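Local coordinates for protein glyoxalase-related enzyme, AraC type (Clostridium phytofermentans, PDB 3BT3) that is of unknown function but has the glyoxalase-related VOC fold and may take part in transcription regulation, at residues D31-V36 with V50-E55; P25-K30 with I131-G136; A103-V108 with S117-Q122. All coordinates share one frame; numbering follows the deposited sequence.

Overall arrangement
Interaction 2 is the buried one. Its centre lies about 8 Å from the centre of the chain, and it joins the two four-stranded sheets, strand 26-29 of one and the turn after strand 126-132 of the other. Interactions 1 and 3 are surface contacts, with centres about 29 Å apart on opposite sides of the chain's centre. Each pairs a helix with an edge strand, or the approach to one, of a single sheet. Interaction 1 is a charged pair, interaction 2 a hydroxyl and carboxylate network, and interaction 3 a histidine with aliphatic and water-mediated contacts. Thr-35 of 31-36 bonds directly into interaction 2, and Val-108 packs on Ile-131.

Interaction 1. Residues D31-V36 with V50-E55; sequences DMDKTV and VARDDE
Arg-52 reaches from the end of strand 46-52 to Asp-33 in the first turn of helix 32-41. The chain of Arg-52 leaves CB with CG anti to the carbonyl carbon. It then runs extended through CG and CD to NE, bringing the guanidinium group to the helix. CZ of Arg-52 lies 3.5 Å from OD2 of Asp-33 and carries the two nitrogens that do the touching. NH1 of Arg-52 donates to OD2 of Asp-33 at 2.8 Å, with an N-H...O angle of 162°. NH2 of Arg-52 donates to OD1 of Asp-33 at 3.2 Å, and this bond is nearly straight at 169°. A third, weak bond runs from NH2 of Arg-52 to OD2 of Asp-33 at 3.4 Å. This surface salt bridge is end-on and bidentate, and both oxygens use their syn lone pairs. The carboxylate and guanidinium planes lie only 4° apart, so the two groups meet edge to edge in nearly one plane. NH1 also gives a weak hydrogen bond to Gly-56 O.

Met-32 and Val-36 turn to Leu-83 of strand 81-85, and Asp-33 also touches Ile-49. Val-50 and Ala-51 form a classic beta bulge opposite Tyr-60 of strand 58-64. Strands 26-29, 46-52, 58-64 and 81-85 with helix 32-41 make a beta-alpha-beta-beta-beta module of the VOC fold, and the salt bridge ties that helix to its outermost strand within this chain.

Interaction 2. Residues P25-K30 with I131-G136; sequences PVYFTK and ITTTDG
Tyr-27 meets Thr-133 and Asp-135 through its phenol oxygen. Two hydrogen bonds cross the contact there. Thr-133 OG1 donates to Tyr-27 OH at 2.8 Å, and Tyr-27 OH donates to Asp-135 OD1, also at 2.8 Å. The hydroxyl is thus both acceptor and donor. OD1 of Asp-135 lies at the edge of the ring, in its plane, and takes the bond on its anti lone pair. The carboxylate plane is turned 66° from the ring. Tyr-27 CG is anti to the backbone N (chi1 -175°), which sends the ring across to the turn.

Within 131-136, Asp-135 N donates to Thr-133 OG1 at 3.1 Å, making an ST turn. It sits in a type I beta turn from Thr-133 to Gly-136, closed by Gly-136 N to Thr-133 O. OG1 of Thr-133 therefore receives from the backbone while it gives to the tyrosine.

The looser polar approach is Thr-29 OG1 to Asp-135 OD2, at 3.5 Å. The stronger partner of both residues is Thr-35 of helix 32-41, whose OG1 bonds to Thr-29 OG1 and to Asp-135 OD1.

Tyr-27 also packs on Leu-83 and Cys-137. A chain of hydroxyls and one carboxylate here links the two beta-alpha-beta-beta-beta modules of the VOC fold. Two hydroxyls, of Tyr-27 and Thr-35, grip OD1, which fixes the carboxylate and would probably stabilise its negative charge.

Interaction 3. Residues A103-V108 with S117-Q122; sequences ALHKYV and SDIYTQ
His-105, on helix 101-110, packs against Ile-119 and the backbone of Ser-117 on the way into strand 120-122. The histidine has the largest area buried by this contact. With chi1 at -170° the ring swings away from the backbone N and reaches the 117-119 backbone. Ser-117 O lies at the ring edge, in its plane, 3.4 Å from His-105 NE2.

Ile-119 runs alongside the histidine in the opposite direction. Its CD1 rests 4.0 Å from His-105 CB, and its CG1 is 4.1 Å from CD2 of the His-105 ring. These contacts are nonpolar, to CB and a ring carbon.

Ser-117 contributes its carbonyl. Its OG is hydrogen-bonded to Ser-130 N of strand 126-132, and it donates to Asp-118 O at 3.2 Å. A water lies in the plane of the imidazole, 3.1 Å from His-105 NE2. It gives a weak bond to Asp-118 OD1.

The join is thus part nonpolar and part water-bridged, between the helix of the second beta-alpha-beta-beta-beta module and the lead-in to its outermost strand within this chain. Asp-118 OD1 stands 4.4 Å from His-105 NE2, a separation at which the carboxylate might modestly favour a protonated imidazole.

Interaction 1. Residues D31-V36 with V50-E55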
# COMPACT_ATOMS: atom_id res chain seq x y z
N ASP A 31 -10.19 -11.10 -11.55
CA ASP A 31 -9.68 -11.36 -12.89
C ASP A 31 -8.48 -10.44 -13.17
O ASP A 31 -8.62 -9.35 -13.72
CB ASP A 31 -10.78 -11.16 -13.94
CG ASP A 31 -10.40 -11.73 -15.32
OD1 ASP A 31 -11.28 -11.79 -16.21
OD2 ASP A 31 -9.22 -12.12 -15.51
N MET A 32 -7.30 -10.91 -12.78
CA MET A 32 -6.04 -10.17 -12.89
C MET A 32 -5.73 -9.58 -14.27
O MET A 32 -5.34 -8.42 -14.38
CB MET A 32 -4.89 -11.07 -12.42
CG MET A 32 -3.74 -10.32 -11.76
SD MET A 32 -2.72 -11.40 -10.69
CE MET A 32 -1.54 -11.70 -11.71
N ASP A 33 -5.89 -10.38 -15.33
CA ASP A 33 -5.63 -9.90 -16.68
C ASP A 33 -6.41 -8.63 -17.00
O ASP A 33 -5.84 -7.67 -17.52
CB ASP A 33 -5.98 -10.99 -17.69
CG ASP A 33 -4.89 -12.03 -17.81
OD1 ASP A 33 -3.84 -11.71 -18.40
OD2 ASP A 33 -5.08 -13.16 -17.30
N LYS A 34 -7.71 -8.63 -16.70
CA LYS A 34 -8.53 -7.45 -16.98
C LYS A 34 -8.04 -6.24 -16.16
O LYS A 34 -8.04 -5.12 -16.66
CB LYS A 34 -10.01 -7.74 -16.67
CG LYS A 34 -10.93 -6.53 -16.89
CD LYS A 34 -12.41 -6.89 -16.82
CE LYS A 34 -12.89 -7.10 -15.39
NZ LYS A 34 -12.90 -5.83 -14.60
N THR A 35 -7.64 -6.49 -14.92
CA THR A 35 -7.14 -5.43 -14.04
C THR A 35 -5.85 -4.85 -14.58
O THR A 35 -5.67 -3.64 -14.62
CB THR A 35 -6.88 -5.98 -12.63
OG1 THR A 35 -8.13 -6.38 -12.05
CG2 THR A 35 -6.22 -4.92 -11.74
N VAL A 36 -4.96 -5.73 -15.03
CA VAL A 36 -3.69 -5.31 -15.59
C VAL A 36 -3.88 -4.52 -16.90
O VAL A 36 -3.15 -3.57 -17.16
CB VAL A 36 -2.79 -6.54 -15.86
CG1 VAL A 36 -1.66 -6.18 -16.80
CG2 VAL A 36 -2.23 -7.05 -14.56
N VAL A 50 2.66 -13.09 -12.72
CA VAL A 50 3.69 -14.06 -12.38
C VAL A 50 3.23 -15.50 -12.20
O VAL A 50 4.00 -16.43 -12.44
CB VAL A 50 4.43 -13.60 -11.11
CG1 VAL A 50 5.43 -14.65 -10.66
CG2 VAL A 50 5.13 -12.28 -11.40
N ALA A 51 1.98 -15.70 -11.79
CA ALA A 51 1.47 -17.05 -11.58
C ALA A 51 -0.03 -17.15 -11.84
O ALA A 51 -0.79 -16.26 -11.46
CB ALA A 51 1.78 -17.49 -10.16
N ARG A 52 -0.45 -18.23 -12.50
CA ARG A 52 -1.86 -18.44 -12.81
C ARG A 52 -2.41 -19.70 -12.14
O ARG A 52 -1.64 -20.56 -11.70
CB ARG A 52 -2.05 -18.54 -14.33
CG ARG A 52 -1.65 -17.29 -15.07
CD ARG A 52 -1.64 -17.51 -16.57
NE ARG A 52 -1.36 -16.26 -17.28
CZ ARG A 52 -2.19 -15.22 -17.30
NH1 ARG A 52 -3.36 -15.27 -16.67
NH2 ARG A 52 -1.85 -14.11 -17.95
N ASP A 53 -3.73 -19.82 -12.05
CA ASP A 53 -4.37 -20.99 -11.45
C ASP A 53 -4.62 -22.05 -12.53
O ASP A 53 -4.26 -21.86 -13.69
CB ASP A 53 -5.69 -20.61 -10.75
CG ASP A 53 -6.73 -20.04 -11.71
OD1 ASP A 53 -6.60 -20.19 -12.94
OD2 ASP A 53 -7.71 -19.44 -11.21
N ASP A 54 -5.25 -23.16 -12.15
CA ASP A 54 -5.50 -24.22 -13.11
C ASP A 54 -6.47 -23.81 -14.23
O ASP A 54 -6.50 -24.44 -15.28
CB ASP A 54 -6.01 -25.49 -12.40
CG ASP A 54 -6.87 -25.18 -11.18
OD1 ASP A 54 -6.34 -24.63 -10.18
OD2 ASP A 54 -8.08 -25.51 -11.21
N GLU A 55 -7.22 -22.74 -14.00
CA GLU A 55 -8.17 -22.27 -14.99
C GLU A 55 -7.63 -21.13 -15.87
O GLU A 55 -8.34 -20.61 -16.73
CB GLU A 55 -9.47 -21.87 -14.29
CG GLU A 55 -10.15 -23.07 -13.62
CD GLU A 55 -11.36 -22.71 -12.78
OE1 GLU A 55 -12.27 -22.02 -13.30
OE2 GLU A 55 -11.41 -23.12 -11.60

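Interaction 2. Residues P25-K30 with I131-G136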
# COMPACT_ATOMS: atom_id res chain seq x y z
N PRO A 25 1.71 -1.34 -1.79
CA PRO A 25 0.32 -1.60 -1.43
C PRO A 25 -0.25 -2.86 -2.07
O PRO A 25 0.21 -3.30 -3.12
CB PRO A 25 -0.41 -0.34 -1.88
CG PRO A 25 0.46 0.21 -2.97
CD PRO A 25 1.85 -0.02 -2.43
N VAL A 26 -1.26 -3.45 -1.42
CA VAL A 26 -1.91 -4.65 -1.93
C VAL A 26 -3.20 -4.31 -2.66
O VAL A 26 -3.86 -3.33 -2.34
CB VAL A 26 -2.23 -5.65 -0.81
CG1 VAL A 26 -0.94 -6.17 -0.21
CG2 VAL A 26 -3.12 -4.98 0.24
N TYR A 27 -3.56 -5.14 -3.63
CA TYR A 27 -4.77 -4.91 -4.43
C TYR A 27 -5.39 -6.27 -4.79
O TYR A 27 -4.71 -7.15 -5.30
CB TYR A 27 -4.37 -4.15 -5.68
CG TYR A 27 -5.49 -3.71 -6.58
CD1 TYR A 27 -5.79 -2.35 -6.73
CD2 TYR A 27 -6.22 -4.64 -7.31
CE1 TYR A 27 -6.80 -1.94 -7.60
CE2 TYR A 27 -7.23 -4.24 -8.18
CZ TYR A 27 -7.51 -2.89 -8.32
OH TYR A 27 -8.49 -2.50 -9.19
N PHE A 28 -6.68 -6.45 -4.52
CA PHE A 28 -7.30 -7.74 -4.83
C PHE A 28 -8.18 -7.72 -6.06
O PHE A 28 -8.89 -6.76 -6.31
CB PHE A 28 -8.07 -8.23 -3.60
CG PHE A 28 -7.20 -8.49 -2.42
CD1 PHE A 28 -6.52 -9.69 -2.29
CD2 PHE A 28 -6.95 -7.48 -1.49
CE1 PHE A 28 -5.60 -9.89 -1.25
CE2 PHE A 28 -6.04 -7.66 -0.46
CZ PHE A 28 -5.36 -8.87 -0.34
N THR A 29 -8.13 -8.80 -6.84
CA THR A 29 -8.93 -8.88 -8.06
C THR A 29 -9.38 -10.29 -8.41
O THR A 29 -8.65 -11.26 -8.20
CB THR A 29 -8.15 -8.30 -9.28
OG1 THR A 29 -8.88 -8.54 -10.49
CG2 THR A 29 -6.79 -8.96 -9.40
N LYS A 30 -10.59 -10.39 -8.96
CA LYS A 30 -11.17 -11.67 -9.38
C LYS A 30 -10.69 -12.07 -10.78
O LYS A 30 -10.79 -13.23 -11.16
CB LYS A 30 -12.70 -11.61 -9.36
CG LYS A 30 -13.30 -11.45 -7.98
CD LYS A 30 -12.85 -12.56 -7.03
CE LYS A 30 -13.35 -13.94 -7.48
NZ LYS A 30 -14.84 -14.04 -7.45
N ILE A 131 -10.03 8.10 -8.86
CA ILE A 131 -10.41 7.31 -10.01
C ILE A 131 -10.98 6.00 -9.52
O ILE A 131 -10.51 5.44 -8.54
CB ILE A 131 -9.18 7.01 -10.89
CG1 ILE A 131 -8.49 8.32 -11.25
CG2 ILE A 131 -9.59 6.25 -12.16
CD1 ILE A 131 -7.26 8.16 -12.12
N THR A 132 -12.02 5.52 -10.20
CA THR A 132 -12.62 4.25 -9.86
C THR A 132 -12.03 3.26 -10.85
O THR A 132 -12.06 3.51 -12.06
CB THR A 132 -14.14 4.29 -10.04
OG1 THR A 132 -14.70 5.31 -9.21
CG2 THR A 132 -14.75 2.94 -9.67
N THR A 133 -11.47 2.15 -10.37
CA THR A 133 -10.86 1.17 -11.27
C THR A 133 -11.90 0.26 -11.88
O THR A 133 -13.08 0.32 -11.52
CB THR A 133 -9.84 0.27 -10.54
OG1 THR A 133 -10.51 -0.61 -9.62
CG2 THR A 133 -8.84 1.12 -9.80
N THR A 134 -11.46 -0.59 -12.80
CA THR A 134 -12.34 -1.54 -13.47
C THR A 134 -12.89 -2.54 -12.47
O THR A 134 -13.86 -3.23 -12.74
CB THR A 134 -11.60 -2.33 -14.59
OG1 THR A 134 -12.54 -3.12 -15.33
CG2 THR A 134 -10.57 -3.28 -13.99
N ASP A 135 -12.25 -2.61 -11.30
CA ASP A 135 -12.67 -3.54 -10.26
C ASP A 135 -13.56 -2.89 -9.22
O ASP A 135 -14.08 -3.57 -8.34
CB ASP A 135 -11.44 -4.14 -9.59
CG ASP A 135 -10.58 -4.93 -10.56
OD1 ASP A 135 -9.39 -4.59 -10.74
OD2 ASP A 135 -11.11 -5.89 -11.16
N GLY A 136 -13.72 -1.57 -9.30
CA GLY A 136 -14.55 -0.87 -8.34
C GLY A 136 -13.84 -0.12 -7.22
O GLY A 136 -14.47 0.71 -6.57

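Interaction 3. Residues A103-V108 with S117-Q122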
# COMPACT_ATOMS: atom_id res chain seq x y z
N ALA A 103 -2.18 16.53 -16.25
CA ALA A 103 -1.81 15.60 -17.30
C ALA A 103 -2.48 14.25 -17.04
O ALA A 103 -2.99 13.62 -17.96
CB ALA A 103 -0.29 15.44 -17.36
N LEU A 104 -2.49 13.81 -15.78
CA LEU A 104 -3.12 12.53 -15.47
C LEU A 104 -4.60 12.51 -15.86
O LEU A 104 -5.05 11.61 -16.57
CB LEU A 104 -3.02 12.21 -13.97
CG LEU A 104 -3.89 11.02 -13.53
CD1 LEU A 104 -3.44 9.78 -14.24
CD2 LEU A 104 -3.79 10.82 -12.03
N HIS A 105 -5.34 13.50 -15.39
CA HIS A 105 -6.76 13.59 -15.67
C HIS A 105 -7.06 13.56 -17.17
O HIS A 105 -7.98 12.87 -17.63
CB HIS A 105 -7.32 14.86 -15.05
CG HIS A 105 -8.82 14.92 -15.06
ND1 HIS A 105 -9.54 15.19 -16.21
CD2 HIS A 105 -9.73 14.75 -14.08
CE1 HIS A 105 -10.83 15.18 -15.92
NE2 HIS A 105 -10.97 14.91 -14.63
N LYS A 106 -6.26 14.30 -17.93
CA LYS A 106 -6.42 14.38 -19.37
C LYS A 106 -6.09 13.03 -20.02
O LYS A 106 -6.76 12.60 -20.96
CB LYS A 106 -5.52 15.48 -19.92
CG LYS A 106 -5.57 15.66 -21.43
CD LYS A 106 -4.90 16.97 -21.81
CE LYS A 106 -4.82 17.17 -23.32
NZ LYS A 106 -3.83 16.25 -23.96
N TYR A 107 -5.05 12.37 -19.51
CA TYR A 107 -4.66 11.07 -20.05
C TYR A 107 -5.78 10.06 -19.87
O TYR A 107 -6.17 9.37 -20.81
CB TYR A 107 -3.41 10.57 -19.34
CG TYR A 107 -2.77 9.37 -19.99
CD1 TYR A 107 -2.13 9.48 -21.22
CD2 TYR A 107 -2.79 8.12 -19.36
CE1 TYR A 107 -1.50 8.39 -21.81
CE2 TYR A 107 -2.16 7.02 -19.94
CZ TYR A 107 -1.52 7.16 -21.16
OH TYR A 107 -0.86 6.09 -21.73
N VAL A 108 -6.30 9.97 -18.64
CA VAL A 108 -7.39 9.06 -18.33
C VAL A 108 -8.58 9.37 -19.23
O VAL A 108 -9.08 8.49 -19.93
CB VAL A 108 -7.81 9.18 -16.83
CG1 VAL A 108 -9.06 8.37 -16.57
CG2 VAL A 108 -6.68 8.70 -15.93
N SER A 117 -13.17 11.61 -10.97
CA SER A 117 -13.76 12.83 -10.43
C SER A 117 -12.98 14.03 -10.96
O SER A 117 -11.89 13.88 -11.50
CB SER A 117 -13.68 12.83 -8.91
OG SER A 117 -12.36 13.09 -8.48
N ASP A 118 -13.55 15.22 -10.80
CA ASP A 118 -12.86 16.43 -11.23
C ASP A 118 -11.73 16.71 -10.24
O ASP A 118 -11.73 16.19 -9.12
CB ASP A 118 -13.83 17.62 -11.27
CG ASP A 118 -14.71 17.65 -12.52
OD1 ASP A 118 -14.16 17.82 -13.64
OD2 ASP A 118 -15.94 17.49 -12.38
N ILE A 119 -10.76 17.52 -10.66
CA ILE A 119 -9.65 17.89 -9.79
C ILE A 119 -10.12 19.02 -8.86
O ILE A 119 -10.73 19.99 -9.31
CB ILE A 119 -8.46 18.41 -10.62
CG1 ILE A 119 -7.86 17.26 -11.44
CG2 ILE A 119 -7.41 19.02 -9.69
CD1 ILE A 119 -6.64 17.65 -12.26
N TYR A 120 -9.85 18.89 -7.57
CA TYR A 120 -10.27 19.91 -6.62
C TYR A 120 -9.23 20.11 -5.53
O TYR A 120 -8.39 19.25 -5.29
CB TYR A 120 -11.62 19.53 -6.02
CG TYR A 120 -11.59 18.26 -5.24
CD1 TYR A 120 -11.18 18.25 -3.90
CD2 TYR A 120 -11.98 17.05 -5.82
CE1 TYR A 120 -11.18 17.08 -3.16
CE2 TYR A 120 -11.98 15.87 -5.08
CZ TYR A 120 -11.58 15.89 -3.75
OH TYR A 120 -11.60 14.73 -3.00
N THR A 121 -9.28 21.26 -4.87
CA THR A 121 -8.31 21.59 -3.83
C THR A 121 -8.70 21.13 -2.42
O THR A 121 -9.79 21.42 -1.93
CB THR A 121 -8.05 23.11 -3.83
OG1 THR A 121 -7.67 23.52 -5.15
CG2 THR A 121 -6.92 23.46 -2.86
N GLN A 122 -7.78 20.42 -1.78
CA GLN A 122 -7.99 19.91 -0.42
C GLN A 122 -7.54 20.93 0.62
O GLN A 122 -6.58 21.67 0.41
CB GLN A 122 -7.22 18.61 -0.21
CG GLN A 122 -7.81 17.40 -0.91
CD GLN A 122 -9.11 16.93 -0.30
OE1 GLN A 122 -9.62 15.86 -0.63
NE2 GLN A 122 -9.67 17.74 0.59
O HOH W 1 -14.04 14.66 -14.18